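Local coordinates for protein putative mandelate racemase (Salmonella typhimurium, PDB 2O56) that is of unknown function but belongs to the enolase superfamily, binds magnesium and is probably a hydro-lyase (dehydratase) of the mandelate racemase type, at residues 138-152 with 173-185. Residues are numbered along the deposited sequence; the frame is centred on the assembly and turned at random.
Sequences QFGWGDGSDKDMLTE and VDTVAMDRHGNWN
Phe139 sets the edge of its ring against one face of the Trp184 indole, an edge-to-face pair with the centroid of the indole's six-membered ring 4.9 Å from that of Phe139 and planes at 58°. The two belong to neighbouring loops of the enolase-superfamily barrel domain: residues 138-152 run from strand 130-135 into helix 153-165, residues 173-185 from strand 170-173 toward helix 195-212. Trp184 suits the spot because its broad indole is sandwiched, with Phe139 CZ 3.7 Å above the plane on one side and Ala177 CB on the other.

Gln138 supplies both apolar length and a polar end. Its CG lies over the centre of the Phe139 ring and also 3.7 Å from Trp184 CZ3, while the amide runs nearly parallel to the indole, planes 12° apart. A bend at chi2 brings OE1 to the backbone N of Asp174, 3.0 Å away; the donor stands above the carbonyl plane. NE2 is held by Gln136 OE1, so both ends of the amide are used, which probably settles which way round it sits. The side chain of Asp174 comes within about 4 Å of that of the magnesium ligand Glu221. Its OD2 is hydrogen-bonded to His223 ND1; Val176 N closes an Asx turn on OD1, and Ala177 N adds a second bond to the same oxygen.

Next to the aromatic pair two flexible thioethers cross at about a right angle: Met149 CE lies 3.9 Å from Met178 SD. Chain bends bring Met149 CE against Gly182 O and Trp184 CB, and Met178 CE against Phe139. Farther along, Thr151 meets the type I turn 179-182. Glycine suits position 182 because at its phi of 92° a CB would press on the carbonyl O of His181; Thr151 CG2 rests 3.5 Å from Gly182 N.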
# COMPACT_ATOMS: atom_id res chain seq x y z
N GLN A 138 39.73 -14.31 -0.97
CA GLN A 138 39.71 -15.61 -1.64
C GLN A 138 40.85 -15.76 -2.64
O GLN A 138 41.19 -16.87 -3.05
CB GLN A 138 38.36 -15.89 -2.32
CG GLN A 138 38.02 -14.94 -3.49
CD GLN A 138 37.32 -13.67 -3.04
OE1 GLN A 138 37.34 -13.31 -1.87
NE2 GLN A 138 36.66 -12.99 -3.98
N PHE A 139 41.46 -14.64 -3.02
CA PHE A 139 42.57 -14.66 -3.95
C PHE A 139 43.89 -14.41 -3.26
O PHE A 139 44.92 -14.22 -3.91
CB PHE A 139 42.34 -13.65 -5.07
CG PHE A 139 41.08 -13.87 -5.85
CD1 PHE A 139 40.76 -15.13 -6.35
CD2 PHE A 139 40.20 -12.82 -6.08
CE1 PHE A 139 39.60 -15.34 -7.07
CE2 PHE A 139 39.02 -13.02 -6.81
CZ PHE A 139 38.73 -14.28 -7.31
N GLY A 140 43.86 -14.41 -1.93
CA GLY A 140 45.07 -14.26 -1.14
C GLY A 140 45.40 -12.84 -0.75
O GLY A 140 44.75 -11.88 -1.19
N TRP A 141 46.41 -12.70 0.09
CA TRP A 141 46.93 -11.40 0.51
C TRP A 141 48.38 -11.59 0.97
O TRP A 141 48.74 -12.67 1.45
CB TRP A 141 46.09 -10.83 1.66
CG TRP A 141 46.24 -9.35 1.77
CD1 TRP A 141 47.10 -8.66 2.59
CD2 TRP A 141 45.53 -8.36 1.02
NE1 TRP A 141 46.96 -7.31 2.40
CE2 TRP A 141 46.01 -7.10 1.43
CE3 TRP A 141 44.53 -8.43 0.04
CZ2 TRP A 141 45.51 -5.91 0.90
CZ3 TRP A 141 44.05 -7.25 -0.49
CH2 TRP A 141 44.54 -6.00 -0.06
N GLY A 142 49.18 -10.53 0.86
CA GLY A 142 50.63 -10.59 1.08
C GLY A 142 51.39 -10.69 -0.23
O GLY A 142 50.79 -10.98 -1.26
N ASP A 143 52.69 -10.44 -0.20
CA ASP A 143 53.51 -10.66 -1.40
C ASP A 143 53.77 -12.14 -1.67
O ASP A 143 53.79 -12.97 -0.76
CB ASP A 143 54.80 -9.84 -1.39
CG ASP A 143 55.64 -10.10 -0.16
OD1 ASP A 143 55.45 -9.39 0.85
OD2 ASP A 143 56.49 -11.02 -0.21
N GLY A 144 53.91 -12.48 -2.95
CA GLY A 144 53.97 -13.87 -3.38
C GLY A 144 52.61 -14.56 -3.47
O GLY A 144 52.53 -15.77 -3.70
N SER A 145 51.54 -13.79 -3.28
CA SER A 145 50.18 -14.33 -3.36
C SER A 145 49.46 -13.93 -4.66
O SER A 145 48.24 -13.83 -4.70
CB SER A 145 49.36 -13.90 -2.13
OG SER A 145 48.85 -12.58 -2.28
N ASP A 146 50.23 -13.73 -5.74
CA ASP A 146 49.76 -12.99 -6.91
C ASP A 146 48.71 -13.73 -7.75
O ASP A 146 47.91 -13.10 -8.44
CB ASP A 146 50.92 -12.55 -7.81
CG ASP A 146 51.69 -11.37 -7.23
OD1 ASP A 146 52.10 -11.42 -6.05
OD2 ASP A 146 51.89 -10.39 -7.97
N LYS A 147 48.71 -15.06 -7.69
CA LYS A 147 47.50 -15.81 -8.04
C LYS A 147 47.21 -17.01 -7.12
O LYS A 147 47.22 -18.17 -7.53
CB LYS A 147 47.40 -16.12 -9.55
CG LYS A 147 48.20 -17.32 -10.07
CD LYS A 147 49.58 -16.97 -10.51
CE LYS A 147 50.55 -18.08 -10.17
NZ LYS A 147 51.93 -17.53 -10.21
N ASP A 148 46.93 -16.70 -5.86
CA ASP A 148 46.29 -17.65 -4.97
C ASP A 148 44.84 -17.92 -5.38
O ASP A 148 44.11 -17.00 -5.75
CB ASP A 148 46.35 -17.14 -3.54
CG ASP A 148 47.74 -17.22 -2.95
OD1 ASP A 148 48.68 -17.59 -3.69
OD2 ASP A 148 47.90 -16.92 -1.75
N MET A 149 44.45 -19.19 -5.34
CA MET A 149 43.05 -19.58 -5.41
C MET A 149 42.73 -20.40 -4.17
O MET A 149 42.75 -21.62 -4.22
CB MET A 149 42.78 -20.41 -6.67
CG MET A 149 43.08 -19.70 -8.00
SD MET A 149 41.96 -18.33 -8.36
CE MET A 149 40.67 -19.16 -9.28
N LEU A 150 42.45 -19.72 -3.06
CA LEU A 150 42.39 -20.36 -1.74
C LEU A 150 41.17 -21.26 -1.62
O LEU A 150 40.09 -20.91 -2.11
CB LEU A 150 42.38 -19.30 -0.62
CG LEU A 150 43.46 -18.21 -0.63
CD1 LEU A 150 43.29 -17.32 0.58
CD2 LEU A 150 44.86 -18.79 -0.64
N THR A 151 41.34 -22.43 -1.00
CA THR A 151 40.25 -23.40 -0.89
C THR A 151 39.89 -23.79 0.54
O THR A 151 38.72 -24.04 0.84
CB THR A 151 40.47 -24.69 -1.73
OG1 THR A 151 41.62 -25.39 -1.26
CG2 THR A 151 40.64 -24.35 -3.19
N GLU A 152 40.90 -23.85 1.41
CA GLU A 152 40.72 -24.42 2.75
C GLU A 152 40.47 -23.31 3.77
O GLU A 152 41.10 -22.26 3.71
CB GLU A 152 41.98 -25.20 3.17
CG GLU A 152 42.48 -26.19 2.13
CD GLU A 152 41.45 -27.25 1.79
OE1 GLU A 152 40.94 -27.92 2.72
OE2 GLU A 152 41.13 -27.39 0.58
N VAL A 173 35.52 -10.82 1.63
CA VAL A 173 35.81 -12.13 1.09
C VAL A 173 34.54 -12.77 0.55
O VAL A 173 33.48 -12.71 1.19
CB VAL A 173 36.45 -13.02 2.19
CG1 VAL A 173 35.51 -13.22 3.37
CG2 VAL A 173 36.93 -14.33 1.60
N ASP A 174 34.65 -13.38 -0.63
CA ASP A 174 33.64 -14.29 -1.14
C ASP A 174 34.09 -15.71 -0.83
O ASP A 174 34.97 -16.24 -1.50
CB ASP A 174 33.50 -14.09 -2.67
CG ASP A 174 32.38 -14.92 -3.29
OD1 ASP A 174 31.93 -15.93 -2.69
OD2 ASP A 174 31.95 -14.56 -4.41
N THR A 175 33.46 -16.32 0.18
CA THR A 175 33.85 -17.66 0.62
C THR A 175 33.07 -18.79 -0.08
O THR A 175 33.32 -19.96 0.20
CB THR A 175 33.67 -17.84 2.11
OG1 THR A 175 32.29 -17.67 2.45
CG2 THR A 175 34.55 -16.87 2.89
N VAL A 176 32.14 -18.44 -0.97
CA VAL A 176 31.24 -19.45 -1.57
C VAL A 176 31.65 -19.88 -2.98
O VAL A 176 31.52 -21.06 -3.34
CB VAL A 176 29.75 -19.00 -1.51
CG1 VAL A 176 28.85 -19.95 -2.28
CG2 VAL A 176 29.28 -18.98 -0.08
N ALA A 177 32.17 -18.94 -3.78
CA ALA A 177 32.28 -19.11 -5.23
C ALA A 177 33.53 -19.89 -5.69
O ALA A 177 33.68 -20.22 -6.86
CB ALA A 177 32.20 -17.76 -5.93
N MET A 178 34.44 -20.18 -4.75
CA MET A 178 35.52 -21.12 -5.02
C MET A 178 35.08 -22.49 -4.53
O MET A 178 34.70 -22.63 -3.36
CB MET A 178 36.80 -20.71 -4.27
CG MET A 178 38.10 -21.37 -4.77
SD MET A 178 38.76 -20.58 -6.25
CE MET A 178 39.22 -18.96 -5.64
N ASP A 179 35.11 -23.50 -5.38
CA ASP A 179 34.83 -24.87 -4.90
C ASP A 179 36.02 -25.44 -4.11
O ASP A 179 37.00 -24.73 -3.88
CB ASP A 179 34.34 -25.82 -6.00
CG ASP A 179 35.42 -26.18 -7.01
OD1 ASP A 179 36.59 -25.80 -6.83
OD2 ASP A 179 35.09 -26.84 -8.02
N ARG A 180 35.94 -26.71 -3.73
CA ARG A 180 37.00 -27.28 -2.92
C ARG A 180 38.24 -27.57 -3.76
O ARG A 180 39.31 -27.82 -3.21
CB ARG A 180 36.53 -28.54 -2.18
CG ARG A 180 35.99 -29.64 -3.08
CD ARG A 180 34.91 -30.45 -2.38
NE ARG A 180 35.35 -31.81 -2.09
CZ ARG A 180 35.14 -32.86 -2.88
NH1 ARG A 180 34.49 -32.72 -4.04
NH2 ARG A 180 35.58 -34.06 -2.52
N HIS A 181 38.10 -27.50 -5.08
CA HIS A 181 39.17 -27.83 -6.00
C HIS A 181 39.86 -26.61 -6.59
O HIS A 181 40.83 -26.74 -7.32
CB HIS A 181 38.63 -28.72 -7.13
CG HIS A 181 38.01 -29.99 -6.63
ND1 HIS A 181 36.76 -30.41 -7.01
CD2 HIS A 181 38.48 -30.92 -5.75
CE1 HIS A 181 36.48 -31.55 -6.40
NE2 HIS A 181 37.50 -31.88 -5.63
N GLY A 182 39.37 -25.42 -6.26
CA GLY A 182 40.02 -24.19 -6.70
C GLY A 182 39.47 -23.69 -8.01
O GLY A 182 40.13 -22.90 -8.69
N ASN A 183 38.26 -24.13 -8.36
CA ASN A 183 37.54 -23.56 -9.50
C ASN A 183 36.66 -22.39 -9.06
O ASN A 183 35.96 -22.50 -8.04
CB ASN A 183 36.68 -24.63 -10.19
CG ASN A 183 37.48 -25.88 -10.58
OD1 ASN A 183 38.36 -25.82 -11.43
ND2 ASN A 183 37.16 -27.00 -9.96
N TRP A 184 36.67 -21.31 -9.83
CA TRP A 184 35.98 -20.06 -9.50
C TRP A 184 34.69 -19.93 -10.28
O TRP A 184 34.71 -19.94 -11.51
CB TRP A 184 36.88 -18.85 -9.83
CG TRP A 184 36.22 -17.51 -9.52
CD1 TRP A 184 35.75 -16.59 -10.42
CD2 TRP A 184 35.94 -16.97 -8.22
NE1 TRP A 184 35.22 -15.51 -9.76
CE2 TRP A 184 35.32 -15.72 -8.41
CE3 TRP A 184 36.17 -17.42 -6.91
CZ2 TRP A 184 34.91 -14.91 -7.34
CZ3 TRP A 184 35.76 -16.62 -5.84
CH2 TRP A 184 35.14 -15.38 -6.07
N ASN A 185 33.58 -19.78 -9.55
CA ASN A 185 32.27 -19.48 -10.13
C ASN A 185 31.89 -20.53 -11.17
O ASN A 185 31.63 -20.22 -12.34
CB ASN A 185 32.24 -18.06 -10.73
CG ASN A 185 30.83 -17.58 -11.05
OD1 ASN A 185 29.85 -18.01 -10.42
ND2 ASN A 185 30.71 -16.69 -12.02